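Local coordinates for electron transfer flavoprotein, alpha subunit (Thermotoga maritima, PDB 7KOE), which probably passes electrons between redox partners as the FAD-binding alpha subunit of an electron transfer flavoprotein within a larger complex, at residues Ile26-Asp31 with Gly166-Leu171; Ala57-Ala62 with Pro173-Thr178. All coordinates share one frame; numbering follows the deposited sequence.

Contact 1: residues Ile26-Asp31 with Gly166-Leu171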
# COMPACT_ATOMS: atom_id res chain seq x y z
N ILE B 26 36.87 8.76 -36.59
CA ILE B 26 38.23 9.17 -36.24
C ILE B 26 38.18 10.29 -35.22
O ILE B 26 38.93 10.29 -34.23
CB ILE B 26 38.99 9.56 -37.53
CG1 ILE B 26 39.63 8.32 -38.16
CG2 ILE B 26 40.05 10.61 -37.27
CD1 ILE B 26 40.08 8.53 -39.57
N GLY B 27 37.26 11.24 -35.40
CA GLY B 27 37.10 12.30 -34.42
C GLY B 27 36.45 11.84 -33.13
O GLY B 27 36.72 12.41 -32.07
N LYS B 28 35.61 10.81 -33.20
CA LYS B 28 34.99 10.28 -31.99
C LYS B 28 35.99 9.46 -31.19
O LYS B 28 36.00 9.51 -29.95
CB LYS B 28 33.76 9.45 -32.34
CG LYS B 28 33.07 8.78 -31.16
CD LYS B 28 32.64 9.80 -30.12
CE LYS B 28 32.41 9.13 -28.78
NZ LYS B 28 32.07 10.12 -27.72
N ALA B 29 36.86 8.72 -31.87
CA ALA B 29 37.88 7.93 -31.18
C ALA B 29 38.94 8.80 -30.52
O ALA B 29 39.60 8.34 -29.59
CB ALA B 29 38.52 6.95 -32.16
N ARG B 30 39.11 10.04 -30.99
CA ARG B 30 39.95 11.00 -30.27
C ARG B 30 39.36 11.32 -28.90
O ARG B 30 40.09 11.39 -27.91
CB ARG B 30 40.11 12.28 -31.09
CG ARG B 30 41.03 12.14 -32.28
CD ARG B 30 42.38 11.59 -31.86
NE ARG B 30 43.23 12.60 -31.25
CZ ARG B 30 44.35 12.31 -30.59
NH1 ARG B 30 44.74 11.05 -30.46
NH2 ARG B 30 45.08 13.29 -30.06
N ASP B 31 38.04 11.50 -28.84
CA ASP B 31 37.38 11.67 -27.55
C ASP B 31 37.35 10.37 -26.75
O ASP B 31 37.19 10.42 -25.53
CB ASP B 31 35.97 12.20 -27.75
CG ASP B 31 35.94 13.62 -28.27
OD1 ASP B 31 36.89 14.38 -27.97
OD2 ASP B 31 34.98 13.98 -28.98
N GLY B 166 26.45 9.81 -38.54
CA GLY B 166 25.86 11.10 -38.28
C GLY B 166 25.72 11.47 -36.82
O GLY B 166 25.52 12.65 -36.51
N VAL B 167 25.82 10.50 -35.91
CA VAL B 167 25.65 10.81 -34.50
C VAL B 167 26.92 11.39 -33.89
O VAL B 167 26.85 12.13 -32.90
CB VAL B 167 25.14 9.55 -33.76
CG1 VAL B 167 26.22 8.49 -33.65
CG2 VAL B 167 24.54 9.91 -32.41
N MET B 168 28.08 11.12 -34.48
CA MET B 168 29.33 11.70 -34.02
C MET B 168 29.60 12.99 -34.79
O MET B 168 28.90 13.34 -35.73
CB MET B 168 30.47 10.70 -34.18
CG MET B 168 30.20 9.38 -33.49
SD MET B 168 29.40 9.63 -31.89
CE MET B 168 29.33 7.95 -31.28
N LYS B 169 30.62 13.72 -34.34
CA LYS B 169 30.95 15.02 -34.93
C LYS B 169 32.36 15.00 -35.48
O LYS B 169 33.27 14.38 -34.90
CB LYS B 169 30.78 16.17 -33.91
CG LYS B 169 29.36 16.75 -33.84
CD LYS B 169 28.38 15.84 -33.11
CE LYS B 169 26.99 16.44 -33.04
NZ LYS B 169 26.00 15.48 -32.49
N GLU B 170 32.55 15.69 -36.60
CA GLU B 170 33.82 15.70 -37.30
C GLU B 170 34.82 16.63 -36.63
O GLU B 170 34.47 17.63 -36.01
CB GLU B 170 33.63 16.16 -38.75
CG GLU B 170 33.51 15.05 -39.76
CD GLU B 170 33.13 15.57 -41.14
OE1 GLU B 170 32.84 16.78 -41.25
OE2 GLU B 170 33.13 14.78 -42.10
N LEU B 171 36.09 16.27 -36.75
CA LEU B 171 37.19 17.19 -36.50
C LEU B 171 37.60 17.87 -37.80
O LEU B 171 37.53 17.26 -38.87
CB LEU B 171 38.38 16.46 -35.91
CG LEU B 171 38.28 16.03 -34.44
CD1 LEU B 171 39.48 15.18 -34.06
CD2 LEU B 171 38.17 17.24 -33.54
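Leu171 and Gly27 bring their CA atoms to 5.3 Å where the loop, extended from Met168 to Leu171, passes the helix at Gly27 and Lys28. Because Gly27 carries no side chain, the loop backbone can come close to the helix here, and its CA is met by CD1 of Leu171 at 3.8 Å. The same methyl group also touches the base of Arg30, at 3.8 Å from its CG, so that the leucine branch bridges one turn of the helix. The Arg30 and Leu171 side chains meet at about a right angle; the arginine offers its aliphatic part to Leu171 and sends its guanidinium group on to a salt bridge between NH1 and Asp63.

The second half of the contact is a hydrophobic match of Lys28 with Met168. Lys28 projects CG away from its backbone nitrogen (chi1 177°) and then bends at chi2, which carries its methylenes slantwise across the thioether. Met168 CG lies 3.7 Å from Lys28 CB, and further out Met168 SD approaches Lys28 CD to 3.7 Å. A bend at Met168 chi2 (-40°) turns CE back onto Lys28 CG, 3.8 Å away. The ammonium group is carried past the methionine to the carbonyl of Leu127, to which NZ donates a hydrogen bond. Between the two segments, therefore, only nonpolar packing operates.

This contact seats the long connection between strands 160-163 and 181-185 on helix 21-33 of the parallel alpha/beta domain. Met168 also leans on Glu24 and Leu25 of that helix, while Ala29 faces strands 6-9 and 40-46, which the helix links as a beta-alpha-beta crossover.

Contact 2: residues Ala57-Ala62 with Pro173-Thr178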
# COMPACT_ATOMS: atom_id res chain seq x y z
N ALA B 57 43.06 11.13 -43.46
CA ALA B 57 42.66 10.60 -42.16
C ALA B 57 43.51 11.18 -41.03
O ALA B 57 43.00 11.45 -39.94
CB ALA B 57 42.76 9.08 -42.17
N ILE B 58 44.80 11.39 -41.29
CA ILE B 58 45.69 11.93 -40.27
C ILE B 58 45.39 13.40 -40.02
O ILE B 58 45.54 13.89 -38.90
CB ILE B 58 47.16 11.71 -40.69
CG1 ILE B 58 47.33 10.30 -41.23
CG2 ILE B 58 48.09 11.92 -39.51
CD1 ILE B 58 48.74 9.96 -41.63
N GLN B 59 44.94 14.13 -41.05
CA GLN B 59 44.48 15.49 -40.84
C GLN B 59 43.17 15.54 -40.07
O GLN B 59 42.90 16.55 -39.40
CB GLN B 59 44.32 16.21 -42.17
CG GLN B 59 45.61 16.32 -42.96
CD GLN B 59 45.41 16.95 -44.32
OE1 GLN B 59 44.52 17.78 -44.50
NE2 GLN B 59 46.23 16.56 -45.28
N ARG B 60 42.35 14.49 -40.14
CA ARG B 60 41.11 14.45 -39.38
C ARG B 60 41.30 13.97 -37.95
O ARG B 60 40.40 14.14 -37.13
CB ARG B 60 40.08 13.56 -40.09
CG ARG B 60 39.62 14.10 -41.43
CD ARG B 60 38.69 15.28 -41.26
NE ARG B 60 38.14 15.71 -42.54
CZ ARG B 60 37.15 16.59 -42.67
NH1 ARG B 60 36.61 17.14 -41.60
NH2 ARG B 60 36.72 16.92 -43.88
N GLY B 61 42.44 13.37 -37.64
CA GLY B 61 42.72 13.02 -36.26
C GLY B 61 43.23 11.61 -36.05
O GLY B 61 43.40 11.19 -34.90
N ALA B 62 43.48 10.88 -37.12
CA ALA B 62 44.06 9.55 -36.99
C ALA B 62 45.51 9.67 -36.55
O ALA B 62 46.29 10.40 -37.16
CB ALA B 62 43.97 8.78 -38.30
N PRO B 173 39.98 19.28 -40.78
CA PRO B 173 41.26 18.77 -41.30
C PRO B 173 42.43 19.69 -41.00
O PRO B 173 42.52 20.80 -41.53
CB PRO B 173 41.00 18.65 -42.81
CG PRO B 173 39.88 19.59 -43.09
CD PRO B 173 39.04 19.62 -41.86
N ASP B 174 43.34 19.23 -40.15
CA ASP B 174 44.49 20.02 -39.73
C ASP B 174 45.76 19.45 -40.34
O ASP B 174 46.14 18.32 -40.00
CB ASP B 174 44.59 20.04 -38.20
CG ASP B 174 45.37 21.23 -37.69
OD1 ASP B 174 45.87 22.02 -38.51
OD2 ASP B 174 45.48 21.37 -36.45
N PRO B 175 46.45 20.17 -41.22
CA PRO B 175 47.70 19.66 -41.80
C PRO B 175 48.91 19.74 -40.89
O PRO B 175 50.01 19.42 -41.34
CB PRO B 175 47.90 20.57 -43.03
CG PRO B 175 46.61 21.33 -43.20
CD PRO B 175 46.05 21.45 -41.83
N GLU B 176 48.74 20.17 -39.64
CA GLU B 176 49.86 20.27 -38.71
C GLU B 176 50.34 18.89 -38.27
O GLU B 176 51.55 18.63 -38.24
CB GLU B 176 49.45 21.12 -37.51
CG GLU B 176 50.45 21.12 -36.36
CD GLU B 176 49.79 21.39 -35.02
OE1 GLU B 176 49.02 20.52 -34.55
OE2 GLU B 176 50.03 22.47 -34.44
N ARG B 177 49.42 18.00 -37.94
CA ARG B 177 49.78 16.70 -37.39
C ARG B 177 50.11 15.71 -38.50
O ARG B 177 49.54 15.76 -39.59
CB ARG B 177 48.65 16.15 -36.52
CG ARG B 177 47.28 16.18 -37.17
CD ARG B 177 46.23 15.67 -36.20
NE ARG B 177 46.61 14.38 -35.65
CZ ARG B 177 46.34 13.99 -34.40
NH1 ARG B 177 45.69 14.80 -33.58
NH2 ARG B 177 46.72 12.80 -33.98
N THR B 178 51.07 14.84 -38.21
CA THR B 178 51.44 13.73 -39.08
C THR B 178 51.43 12.44 -38.28
O THR B 178 51.34 12.45 -37.05
CB THR B 178 52.83 13.93 -39.72
OG1 THR B 178 53.81 14.07 -38.69
CG2 THR B 178 52.85 15.16 -40.63
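With CG set between its backbone nitrogen and carbonyl carbon (chi1 49°) and a further bend at chi3, Arg177 reaches the end of helix 51-60, placing CD 3.3 Å from Ile58 O. Its guanidinium has Gly61 O over one face, and NH2 forms a salt bridge with Asp63. The helix closes in a Schellman motif: Gly61 takes positive phi, Ala62 N bonds to Ala57 O, and the inner bond from Gly61 N to Ile58 O is weak. Gln59 O, in this last turn, accepts a nearly straight hydrogen bond from Asp174 N (2.8 Å, 170°), the donor lying well out of the carbonyl plane. A CA-H...O contact from Gln59 CA to Asp174 O, 3.4 Å, runs the other way. Bent at chi2, Arg60 lies alongside Pro173, whose CD sits over one guanidinium face, 3.5 Å from NH1 and offset toward the rim, while NH1 hydrogen-bonds to Leu171 O. Farther along, Ile58 CG2 packs on the backbone of Thr178, 3.6 Å from its C atom. The loop thus wraps the C-terminal end of helix 51-60, whose Ala57 and Ile58 rest on Val65 of strand 65-69, while Arg60 and Arg177 reach toward helix 21-33.

Contacts 1 and 2, with centres about 13 Å apart, are successive footholds of one connection, which first passes helix 21-33 and then the end of helix 51-60. They are joined by Arg60 NH1, a probable hydrogen bond donor to Leu171 O at 2.9 Å, and by packing of Ile26 CG2 on Ala62 N at 3.5 Å. Arg30 NH2 and Arg177 NH1 lie 3.9 Å apart, but both arginines bridge to Asp63, whose negative charge probably offsets their proximity. Helix 21-33 thus meets the end of helix 51-60 directly, at Ile26 and Ala62, and also through the loop and Asp63. No residue of either contact lines an FAD pocket; both are packing within the N-terminal alpha/beta domain.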